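Local coordinates for BH1478 protein (Bacillus halodurans, PDB 2QUP), which is of unknown function, belongs to the DUF327 family and folds as a bundle of four helices, at residues Gly54-Leu57 against Ser58-Thr62. Sequence-based numbering, arbitrary orientation. Where two conformers were deposited one is given.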
loop_
_atom_site.group_PDB
_atom_site.type_symbol
_atom_site.label_atom_id
_atom_site.label_comp_id
_atom_site.label_asym_id
_atom_site.label_seq_id
_atom_site.Cartn_x
_atom_site.Cartn_y
_atom_site.Cartn_z
ATOM N N GLY A 54 7.176 5.902 6.834
ATOM C CA GLY A 54 8.063 4.773 6.593
ATOM C C GLY A 54 9.464 5.269 6.822
ATOM O O GLY A 54 10.306 4.575 7.385
ATOM N N LYS A 55 9.699 6.488 6.346
ATOM C CA LYS A 55 10.877 7.256 6.668
ATOM C C LYS A 55 11.094 7.498 8.160
ATOM O O LYS A 55 12.178 7.193 8.677
ATOM C CB LYS A 55 10.882 8.563 5.877
ATOM C CG LYS A 55 11.992 9.521 6.281
ATOM C CD LYS A 55 13.027 9.632 5.193
ATOM C CE LYS A 55 14.171 8.666 5.409
ATOM N NZ LYS A 55 15.060 8.648 4.208
ATOM N N LEU A 56 10.083 8.033 8.857
ATOM C CA LEU A 56 10.117 8.153 10.330
ATOM C C LEU A 56 10.506 6.864 11.009
ATOM O O LEU A 56 11.362 6.883 11.886
ATOM C CB LEU A 56 8.752 8.586 10.894
ATOM C CG LEU A 56 8.722 9.067 12.339
ATOM C CD1 LEU A 56 9.888 9.996 12.604
ATOM C CD2 LEU A 56 7.401 9.797 12.617
ATOM N N LEU A 57 9.883 5.754 10.591
ATOM C CA LEU A 57 10.137 4.442 11.189
ATOM C C LEU A 57 11.557 4.027 10.938
ATOM O O LEU A 57 12.165 3.463 11.818
ATOM C CB LEU A 57 9.205 3.350 10.648
ATOM C CG LEU A 57 9.601 1.871 10.867
ATOM C CD1 LEU A 57 9.647 1.475 12.346
ATOM C CD2 LEU A 57 8.667 0.951 10.093
ATOM N N SER A 58 12.084 4.308 9.755
ATOM C CA SER A 58 13.484 3.991 9.437
ATOM C C SER A 58 14.479 4.760 10.330
ATOM O O SER A 58 15.580 4.256 10.655
ATOM C CB SER A 58 13.750 4.295 7.969
ATOM O OG SER A 58 14.009 5.673 7.794
ATOM N N GLU A 59 14.083 5.972 10.728
ATOM C CA GLU A 59 14.882 6.846 11.584
ATOM C C GLU A 59 14.717 6.484 13.064
ATOM O O GLU A 59 15.695 6.415 13.794
ATOM C CB GLU A 59 14.462 8.316 11.394
ATOM C CG GLU A 59 14.689 8.927 10.011
ATOM C CD GLU A 59 16.159 9.100 9.645
ATOM O OE1 GLU A 59 16.578 8.490 8.640
ATOM O OE2 GLU A 59 16.892 9.848 10.338
ATOM N N THR A 60 13.480 6.302 13.520
ATOM C CA THR A 60 13.236 6.088 14.945
ATOM C C THR A 60 13.385 4.627 15.324
ATOM O O THR A 60 14.093 4.326 16.288
ATOM C CB THR A 60 11.862 6.567 15.407
ATOM O OG1 THR A 60 10.873 5.760 14.780
ATOM C CG2 THR A 60 11.631 8.015 15.045
ATOM N N ARG A 61 12.702 3.761 14.601
ATOM C CA ARG A 61 12.781 2.274 14.742
ATOM C C ARG A 61 12.129 1.806 16.060
ATOM O O ARG A 61 12.586 0.930 16.707
ATOM C CB ARG A 61 14.196 1.706 14.531
ATOM C CG ARG A 61 14.857 2.155 13.230
ATOM C CD ARG A 61 16.366 1.998 13.260
ATOM N NE ARG A 61 17.020 2.902 14.212
ATOM C CZ ARG A 61 17.617 4.053 13.895
ATOM N NH1 ARG A 61 18.186 4.784 14.842
ATOM N NH2 ARG A 61 17.633 4.494 12.642
ATOM N N THR A 62 11.010 2.407 16.382
ATOM C CA THR A 62 10.298 2.052 17.581
ATOM C C THR A 62 9.057 1.264 17.167
ATOM O O THR A 62 8.596 1.374 16.029
ATOM C CB THR A 62 9.880 3.320 18.366
ATOM O OG1 THR A 62 9.027 4.119 17.548
ATOM C CG2 THR A 62 11.090 4.160 18.787
#
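The guanidinium of R61, in one of its two modelled conformers, is folded back over the last turn of its helix: E59 C lies 3.5 Å above the plane, off-centre over one face, while CG of the same arginine lies 3.3 Å from L57 O. NH2 donates to S58 O over 2.9 Å, meeting an in-plane lone pair of that carbonyl, although the acceptor stands 28° out of the guanidinium plane. A bend at chi3 turns the group back toward this carbonyl.

This stretch is a worked example of how one helix ends and the next begins after two residues. The i to i+4 bonds persist to the last turn, with T60 N reaching L56 O at 2.7 Å, nearly in line with the carbonyl; the final one, R61 N to L57 O, is already weak. R61 itself leaves helical geometry with positive phi (70°), and T62 is the N-cap of the next helix, its OG1 bonded to E65 N.

One carbonyl takes two donors: K55 O accepts E59 N at 3.1 Å and also S58 OG, whose chi1 of 82° swings the hydroxyl back to an in-plane lone pair; the 2.5 Å modelled there is very short and, with S58 in two conformers, doubtful. K55 and E59 run side by side, NZ and OE1 4.7 Å apart, a separation at which the opposite charges probably attract weakly, though no salt bridge forms. L56 CD1 meets T60 CG2 at 3.6 Å, their side chains crossing at a slant.

Around the turn, L57 packs on L66 and Y69 of helix 63-88, L56 and T60 reach E65, and K55 and S58 touch L130, and R61 touches I129, of helix 126-144, so the end of helix 27-60 is fitted against both.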